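Local coordinates for response regulator receiver protein (Desulfuromonas acetoxidans, PDB 2ZAY) that probably acts as the CheY-like receiver domain of a longer signalling protein, in a family whose members usually switch by phosphorylation, at residues A[23-28]-A[33-38]; A[39-44]-A[60-65]; A[46-51]-A[72-77]. One frame throughout, in Å; residues are numbered along the deposited sequence.

Contact 1: A[23-28]-A[33-38]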
loop_
_atom_site.group_PDB
_atom_site.type_symbol
_atom_site.label_atom_id
_atom_site.label_comp_id
_atom_site.label_asym_id
_atom_site.label_seq_id
_atom_site.Cartn_x
_atom_site.Cartn_y
_atom_site.Cartn_z
ATOM N N ALA A 23 7.538 0.078 13.639
ATOM C CA ALA A 23 8.804 -0.639 13.533
ATOM C C ALA A 23 9.219 -0.836 12.081
ATOM O O ALA A 23 10.340 -0.509 11.699
ATOM C CB ALA A 23 8.690 -1.993 14.228
ATOM N N SER A 24 8.306 -1.374 11.279
ATOM C CA SER A 24 8.566 -1.625 9.863
ATOM C C SER A 24 8.796 -0.337 9.085
ATOM O O SER A 24 9.686 -0.261 8.240
ATOM C CB SER A 24 7.391 -2.388 9.246
ATOM O OG SER A 24 7.205 -3.630 9.901
ATOM N N ILE A 25 7.985 0.672 9.370
ATOM C CA ILE A 25 8.099 1.960 8.699
ATOM C C ILE A 25 9.471 2.597 8.932
ATOM O O ILE A 25 10.076 3.140 8.010
ATOM C CB ILE A 25 6.990 2.920 9.183
ATOM C CG1 ILE A 25 5.624 2.375 8.749
ATOM C CG2 ILE A 25 7.223 4.324 8.632
ATOM C CD1 ILE A 25 4.445 3.150 9.291
ATOM N N SER A 26 9.961 2.520 10.165
ATOM C CA SER A 26 11.263 3.094 10.494
ATOM C C SER A 26 12.370 2.427 9.689
ATOM O O SER A 26 13.291 3.093 9.222
ATOM C CB SER A 26 11.551 2.939 11.991
ATOM O OG SER A 26 10.622 3.682 12.766
ATOM N N ALA A 27 12.272 1.112 9.522
ATOM C CA ALA A 27 13.275 0.354 8.779
ATOM C C ALA A 27 13.317 0.736 7.302
ATOM O O ALA A 27 14.373 0.689 6.674
ATOM C CB ALA A 27 13.008 -1.149 8.924
ATOM N N LEU A 28 12.163 1.105 6.750
ATOM C CA LEU A 28 12.075 1.492 5.343
ATOM C C LEU A 28 12.695 2.859 5.095
ATOM O O LEU A 28 13.297 3.098 4.048
ATOM C CB LEU A 28 10.614 1.507 4.886
ATOM C CG LEU A 28 9.933 0.145 4.737
ATOM C CD1 LEU A 28 8.478 0.345 4.327
ATOM C CD2 LEU A 28 10.668 -0.688 3.688
ATOM N N PHE A 33 13.370 5.030 1.596
ATOM C CA PHE A 33 12.007 5.308 1.164
ATOM C C PHE A 33 11.442 6.504 1.923
ATOM O O PHE A 33 11.669 6.653 3.121
ATOM C CB PHE A 33 11.106 4.085 1.392
ATOM C CG PHE A 33 11.498 2.882 0.577
ATOM C CD1 PHE A 33 11.479 2.935 -0.815
ATOM C CD2 PHE A 33 11.895 1.704 1.200
ATOM C CE1 PHE A 33 11.853 1.829 -1.579
ATOM C CE2 PHE A 33 12.272 0.590 0.449
ATOM C CZ PHE A 33 12.251 0.652 -0.947
ATOM N N ASP A 34 10.722 7.360 1.205
ATOM C CA ASP A 34 10.088 8.533 1.796
ATOM C C ASP A 34 8.658 8.077 2.087
ATOM O O ASP A 34 7.827 8.026 1.182
ATOM C CB ASP A 34 10.078 9.685 0.790
ATOM C CG ASP A 34 9.590 10.987 1.394
ATOM O OD1 ASP A 34 9.069 10.970 2.533
ATOM O OD2 ASP A 34 9.725 12.029 0.721
ATOM N N ILE A 35 8.380 7.742 3.344
ATOM C CA ILE A 35 7.063 7.241 3.722
ATOM C C ILE A 35 6.002 8.289 4.055
ATOM O O ILE A 35 6.175 9.130 4.940
ATOM C CB ILE A 35 7.162 6.273 4.920
ATOM C CG1 ILE A 35 8.157 5.156 4.610
ATOM C CG2 ILE A 35 5.793 5.696 5.235
ATOM C CD1 ILE A 35 7.790 4.304 3.406
ATOM N N ILE A 36 4.895 8.214 3.329
ATOM C CA ILE A 36 3.766 9.107 3.518
ATOM C C ILE A 36 2.734 8.236 4.228
ATOM O O ILE A 36 2.278 7.237 3.675
ATOM C CB ILE A 36 3.225 9.591 2.146
ATOM C CG1 ILE A 36 4.312 10.411 1.432
ATOM C CG2 ILE A 36 1.951 10.409 2.336
ATOM C CD1 ILE A 36 4.007 10.711 -0.028
ATOM N N GLN A 37 2.377 8.607 5.456
ATOM C CA GLN A 37 1.434 7.813 6.247
ATOM C C GLN A 37 0.014 8.349 6.340
ATOM O O GLN A 37 -0.195 9.489 6.738
ATOM C CB GLN A 37 1.962 7.645 7.671
ATOM C CG GLN A 37 3.341 7.039 7.772
ATOM C CD GLN A 37 3.748 6.804 9.212
ATOM O OE1 GLN A 37 3.036 6.143 9.965
ATOM N NE2 GLN A 37 4.900 7.341 9.601
ATOM N N CYS A 38 -0.959 7.507 5.994
ATOM C CA CYS A 38 -2.369 7.870 6.064
ATOM C C CYS A 38 -3.099 6.870 6.964
ATOM O O CYS A 38 -2.889 5.656 6.866
ATOM C CB CYS A 38 -2.988 7.874 4.668
ATOM S SG CYS A 38 -2.299 9.154 3.586
#
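The Phe-33 ring turns its CD2-CE2 side to Leu-28, whose CD2 methyl stands 3.7 Å from ring CD2, while Leu-28 O approaches the same ring atom obliquely; elsewhere the ring packs on Trp-9, Ile-11 and Ile-122. CD1 of Ile-25 lies over one face of the Gln-37 amide, 3.4 Å from OE1, with CG2 on the same side, above NE2. Ile-25 reaches it with CG1 opposite its own carbonyl carbon (chi1 -65°) and an extended chi2 that carries CD1 outward. Its CG2 also touches Ile-35 CG2 at 3.9 Å, and the Leu-28 and Ile-35 side chains cross at about a right angle, CD1 to CD1. Where the backbones come nearest, Phe-33 N donates to Leu-28 O over 3.1 Å, nearly straight at 164°, tying the helix to the chain at Phe-33. An alanine in place of Ile-25 would probably open a gap beside Ile-35 CG2 and set the Gln-37 amide freer to turn. Alternate strand residues thus face helix 22-31, which runs at 144° to strand 33-38 across these segments, as expected for the helix-to-strand return of a beta-alpha-beta crossover, here strand 9-14, helix 22-31 and strand 33-38 of the receiver fold.

Contact 2: A[39-44]-A[60-65]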
loop_
_atom_site.group_PDB
_atom_site.type_symbol
_atom_site.label_atom_id
_atom_site.label_comp_id
_atom_site.label_asym_id
_atom_site.label_seq_id
_atom_site.Cartn_x
_atom_site.Cartn_y
_atom_site.Cartn_z
ATOM N N GLY A 39 -3.958 7.390 7.838
ATOM C CA GLY A 39 -4.689 6.543 8.762
ATOM C C GLY A 39 -5.962 5.917 8.230
ATOM O O GLY A 39 -6.511 5.012 8.859
ATOM N N ASN A 40 -6.446 6.397 7.088
ATOM C CA ASN A 40 -7.655 5.842 6.489
ATOM C C ASN A 40 -7.776 6.216 5.014
ATOM O O ASN A 40 -7.030 7.053 4.512
ATOM C CB ASN A 40 -8.900 6.301 7.255
ATOM C CG ASN A 40 -9.065 7.800 7.250
ATOM O OD1 ASN A 40 -9.192 8.420 6.195
ATOM N ND2 ASN A 40 -9.067 8.392 8.434
ATOM N N ALA A 41 -8.724 5.586 4.329
ATOM C CA ALA A 41 -8.935 5.814 2.907
ATOM C C ALA A 41 -9.424 7.218 2.563
ATOM O O ALA A 41 -9.150 7.723 1.476
ATOM C CB ALA A 41 -9.908 4.772 2.364
ATOM N N ILE A 42 -10.149 7.836 3.487
ATOM C CA ILE A 42 -10.676 9.183 3.288
ATOM C C ILE A 42 -9.593 10.214 2.967
ATOM O O ILE A 42 -9.747 11.007 2.043
ATOM C CB ILE A 42 -11.450 9.648 4.533
ATOM C CG1 ILE A 42 -12.707 8.788 4.699
ATOM C CG2 ILE A 42 -11.793 11.128 4.416
ATOM C CD1 ILE A 42 -13.338 8.888 6.072
ATOM N N GLU A 43 -8.504 10.220 3.725
ATOM C CA GLU A 43 -7.438 11.180 3.450
ATOM C C GLU A 43 -6.469 10.663 2.386
ATOM O O GLU A 43 -5.860 11.449 1.662
ATOM C CB GLU A 43 -6.653 11.524 4.722
ATOM C CG GLU A 43 -6.008 10.343 5.430
ATOM C CD GLU A 43 -4.972 10.783 6.462
ATOM O OE1 GLU A 43 -4.613 9.972 7.345
ATOM O OE2 GLU A 43 -4.509 11.941 6.382
ATOM N N ALA A 44 -6.349 9.341 2.283
ATOM C CA ALA A 44 -5.438 8.715 1.325
ATOM C C ALA A 44 -5.604 9.137 -0.133
ATOM O O ALA A 44 -4.615 9.414 -0.810
ATOM C CB ALA A 44 -5.538 7.188 1.434
ATOM N N ALA A 60 -5.961 -4.101 3.579
ATOM C CA ALA A 60 -7.063 -4.599 2.765
ATOM C C ALA A 60 -8.421 -4.380 3.413
ATOM O O ALA A 60 -9.339 -3.846 2.794
ATOM C CB ALA A 60 -6.865 -6.076 2.476
ATOM N N ASN A 61 -8.549 -4.788 4.667
ATOM C CA ASN A 61 -9.814 -4.648 5.369
ATOM C C ASN A 61 -9.828 -3.493 6.363
ATOM O O ASN A 61 -9.316 -3.615 7.472
ATOM C CB ASN A 61 -10.133 -5.965 6.078
ATOM C CG ASN A 61 -10.073 -7.153 5.134
ATOM O OD1 ASN A 61 -10.924 -7.306 4.258
ATOM N ND2 ASN A 61 -9.052 -7.989 5.296
ATOM N N MET A 62 -10.404 -2.368 5.943
ATOM C CA MET A 62 -10.526 -1.181 6.786
ATOM C C MET A 62 -12.019 -0.866 6.927
ATOM O O MET A 62 -12.783 -1.000 5.966
ATOM C CB MET A 62 -9.813 0.028 6.157
ATOM C CG MET A 62 -8.307 -0.124 5.991
ATOM S SD MET A 62 -7.462 1.396 5.438
ATOM C CE MET A 62 -7.971 1.454 3.684
ATOM N N PRO A 63 -12.455 -0.451 8.126
ATOM C CA PRO A 63 -13.872 -0.134 8.324
ATOM C C PRO A 63 -14.305 1.062 7.488
ATOM O O PRO A 63 -13.503 1.947 7.208
ATOM C CB PRO A 63 -13.958 0.133 9.827
ATOM C CG PRO A 63 -12.606 0.687 10.146
ATOM C CD PRO A 63 -11.689 -0.233 9.367
ATOM N N LYS A 64 -15.575 1.073 7.090
ATOM C CA LYS A 64 -16.135 2.153 6.283
ATOM C C LYS A 64 -15.622 2.068 4.846
ATOM O O LYS A 64 -16.373 1.713 3.936
ATOM C CB LYS A 64 -15.776 3.520 6.884
ATOM C CG LYS A 64 -16.195 3.704 8.340
ATOM C CD LYS A 64 -17.709 3.701 8.496
ATOM C CE LYS A 64 -18.111 3.859 9.958
ATOM N NZ LYS A 64 -19.591 3.878 10.136
ATOM N N ILE A 65 -14.345 2.390 4.648
ATOM C CA ILE A 65 -13.738 2.339 3.322
ATOM C C ILE A 65 -12.593 1.326 3.315
ATOM O O ILE A 65 -11.605 1.476 4.032
ATOM C CB ILE A 65 -13.204 3.712 2.899
ATOM C CG1 ILE A 65 -14.273 4.780 3.139
ATOM C CG2 ILE A 65 -12.835 3.687 1.420
ATOM C CD1 ILE A 65 -13.872 6.174 2.689
HETATM O O HOH W 1 -10.816 3.820 5.355
#
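Ala-41, in the first turn of helix 41-51, presses its CB against the branch point of Ile-65, and these two residues bury the most surface here. Ala-41 CB lies 3.3 Å from Ile-65 CG2, tighter than ordinary van der Waals contact, and almost as near to Ile-65 CB. Ile-65 straddles the helix start with both its branches: with CG1 beside the backbone N (chi1 -48°), CG2 lies anti to that N and takes the alanine, while CG1 carries CD1 on to Ile-42. There the two isoleucines cross at about a right angle, with Ile-65 CD1 3.5 Å from Ile-42 CG1, again a close fit. Met-62, third in buried surface, comes to Ala-41 from elsewhere in the loop. Its chain is extended as far as the sulfur and then bends at chi3 (-74°), bringing CE to 4.1 Å from Ala-41 CB; the same side chain packs on Val-14 of strand 9-14 and on Thr-16.

Beside this apolar patch a water spans the two backbones, accepting from Ala-41 N at 2.9 Å and donating to Ile-65 O at 2.8 Å. The N-terminus of helix 41-51 is capped by Asn-40 at the N-cap position, whose OD1 accepts from Glu-43 N at 3.1 Å, the donor lying nearly along the C=O axis. Glu-43 in turn accepts from Gly-39 N through OE1, on the anti side of the carboxylate, at 2.7 Å.

The chemistry is therefore divided: aliphatic carbons make the direct contact between the helix start and the loop after strand 55-59, whereas polar joining of the two backbones runs through water. Because Ala-41 N bonds to that water and Asn-40 holds Glu-43 N, two backbone N-H groups of the first turn find acceptors that the helix cannot supply.

Contact 3: A[46-51]-A[72-77]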
loop_
_atom_site.group_PDB
_atom_site.type_symbol
_atom_site.label_atom_id
_atom_site.label_comp_id
_atom_site.label_asym_id
_atom_site.label_seq_id
_atom_site.Cartn_x
_atom_site.Cartn_y
_atom_site.Cartn_z
ATOM N N PRO A 46 -7.069 11.987 -1.702
ATOM C CA PRO A 46 -6.613 13.345 -2.031
ATOM C C PRO A 46 -5.099 13.479 -1.839
ATOM O O PRO A 46 -4.419 14.164 -2.606
ATOM C CB PRO A 46 -7.396 14.220 -1.049
ATOM C CG PRO A 46 -8.666 13.421 -0.833
ATOM C CD PRO A 46 -8.126 12.021 -0.676
ATOM N N VAL A 47 -4.575 12.837 -0.801
ATOM C CA VAL A 47 -3.139 12.891 -0.543
ATOM C C VAL A 47 -2.379 12.239 -1.699
ATOM O O VAL A 47 -1.358 12.756 -2.147
ATOM C CB VAL A 47 -2.768 12.179 0.775
ATOM C CG1 VAL A 47 -1.252 12.080 0.913
ATOM C CG2 VAL A 47 -3.332 12.957 1.960
ATOM N N ALA A 48 -2.881 11.111 -2.194
ATOM C CA ALA A 48 -2.209 10.435 -3.302
ATOM C C ALA A 48 -2.188 11.315 -4.541
ATOM O O ALA A 48 -1.171 11.428 -5.222
ATOM C CB ALA A 48 -2.904 9.116 -3.614
ATOM N N VAL A 49 -3.321 11.946 -4.831
ATOM C CA VAL A 49 -3.433 12.805 -6.000
ATOM C C VAL A 49 -2.451 13.972 -5.968
ATOM O O VAL A 49 -1.923 14.362 -7.005
ATOM C CB VAL A 49 -4.886 13.338 -6.151
ATOM C CG1 VAL A 49 -4.953 14.410 -7.230
ATOM C CG2 VAL A 49 -5.817 12.175 -6.512
ATOM N N LYS A 50 -2.175 14.517 -4.787
ATOM C CA LYS A 50 -1.252 15.643 -4.714
ATOM C C LYS A 50 0.202 15.304 -4.408
ATOM O O LYS A 50 1.085 16.111 -4.684
ATOM C CB LYS A 50 -1.759 16.692 -3.715
ATOM C CG LYS A 50 -1.927 16.212 -2.294
ATOM C CD LYS A 50 -2.658 17.273 -1.472
ATOM C CE LYS A 50 -2.856 16.844 -0.030
ATOM N NZ LYS A 50 -3.548 17.912 0.752
ATOM N N THR A 51 0.463 14.122 -3.856
ATOM C CA THR A 51 1.838 13.745 -3.536
ATOM C C THR A 51 2.431 12.775 -4.548
ATOM O O THR A 51 3.635 12.528 -4.544
ATOM C CB THR A 51 1.955 13.115 -2.131
ATOM O OG1 THR A 51 1.352 11.817 -2.135
ATOM C CG2 THR A 51 1.264 13.992 -1.088
ATOM N N ASN A 72 -10.178 1.126 -6.098
ATOM C CA ASN A 72 -11.114 1.577 -7.129
ATOM C C ASN A 72 -11.140 3.098 -7.266
ATOM O O ASN A 72 -11.221 3.618 -8.381
ATOM C CB ASN A 72 -12.537 1.076 -6.842
ATOM C CG ASN A 72 -12.668 -0.436 -6.973
ATOM O OD1 ASN A 72 -11.971 -1.064 -7.773
ATOM N ND2 ASN A 72 -13.580 -1.021 -6.203
ATOM N N SER A 73 -11.077 3.807 -6.142
ATOM C CA SER A 73 -11.091 5.269 -6.181
ATOM C C SER A 73 -9.853 5.816 -6.888
ATOM O O SER A 73 -9.928 6.798 -7.624
ATOM C CB SER A 73 -11.178 5.837 -4.763
ATOM O OG SER A 73 -12.410 5.480 -4.169
ATOM N N LEU A 74 -8.709 5.179 -6.659
ATOM C CA LEU A 74 -7.465 5.603 -7.292
ATOM C C LEU A 74 -7.540 5.410 -8.806
ATOM O O LEU A 74 -6.923 6.153 -9.573
ATOM C CB LEU A 74 -6.297 4.793 -6.724
ATOM C CG LEU A 74 -6.000 5.102 -5.251
ATOM C CD1 LEU A 74 -5.067 4.054 -4.662
ATOM C CD2 LEU A 74 -5.385 6.502 -5.151
ATOM N N LYS A 75 -8.300 4.409 -9.234
ATOM C CA LYS A 75 -8.440 4.120 -10.658
ATOM C C LYS A 75 -9.280 5.171 -11.372
ATOM O O LYS A 75 -9.263 5.257 -12.598
ATOM C CB LYS A 75 -9.070 2.736 -10.858
ATOM C CG LYS A 75 -8.110 1.575 -10.671
ATOM C CD LYS A 75 -7.132 1.496 -11.830
ATOM C CE LYS A 75 -6.122 0.352 -11.670
ATOM N NZ LYS A 75 -5.083 0.621 -10.630
ATOM N N LYS A 76 -9.994 5.985 -10.607
ATOM C CA LYS A 76 -10.851 7.009 -11.193
ATOM C C LYS A 76 -10.144 8.314 -11.563
ATOM O O LYS A 76 -10.701 9.146 -12.281
ATOM C CB LYS A 76 -12.017 7.304 -10.249
ATOM C CG LYS A 76 -12.961 6.121 -10.051
ATOM C CD LYS A 76 -14.145 6.492 -9.166
ATOM C CE LYS A 76 -14.971 7.618 -9.783
ATOM N NZ LYS A 76 -16.108 8.022 -8.907
ATOM N N ASN A 77 -8.921 8.493 -11.083
ATOM C CA ASN A 77 -8.171 9.711 -11.378
ATOM C C ASN A 77 -6.955 9.363 -12.240
ATOM O O ASN A 77 -6.125 8.535 -11.855
ATOM C CB ASN A 77 -7.718 10.362 -10.067
ATOM C CG ASN A 77 -7.193 11.764 -10.262
ATOM O OD1 ASN A 77 -6.322 12.007 -11.101
ATOM N ND2 ASN A 77 -7.714 12.701 -9.480
#
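Val-47 O, just before Ala-48 and Val-49, which meet segment 72-77, is gripped twice from one residue: Thr-51 N donates to it at 2.8 Å, and Thr-51 OG1 donates to it at 2.9 Å. The hydroxyl comes from above the carbonyl plane, 44° out of it, so the threonine side chain folds back on its own helix and reinforces the last turn. Across the contact the meeting is made by two pairs. Ala-48 CB points toward the second helix and receives the CD2 methyl of Leu-74 at 3.9 Å; the leucine reaches over with its extended chi2 (167°). One residue further on, Val-49 offers both methyls to the Asn-77 amide, CG2 standing 3.6 Å from ND2 and CG1 4.0 Å from ND2. The valine and asparagine side chains cross at about a right angle. Asn-77 sends CG away from its backbone N (chi1 -168°), which carries the amide toward the valine, while its OD1 accepts from Gln-79 N; one bond thus steadies the amide as its nitrogen end rests on methyl groups. Leu-74 O is likewise engaged, by Thr-80 OG1. The contact joins the C-terminal part of helix 41-51 to segment 72-77, on the C-terminal part of helix 67-75 and what follows, with Ala-48 also touching Met-12 of strand 9-14, and Val-47 reaching both Met-12 and strand 33-38.

Contacts 2 and 3 share helix 41-51, and strand 33-38 of contact 1 packs against it. Contact 2 uses the first turn of the helix and contact 3 its later turns, with centres about 13 Å apart. The centre of contact 1 lies about 18 Å from that of contact 2 and 20 Å from that of contact 3. Cys-38 SG is 3.9 Å from Ala-44 CA, and Ile-36 CD1 is 3.6 Å from Thr-51 OG1. The strand thus faces helix 22-31 with one set of side chains and helix 41-51 with the alternate set. The loop of contact 2 follows the strand end that bears the phospho-acceptor aspartate in canonical receivers; here a glutamate probably takes that place, so phosphorylation there is uncertain.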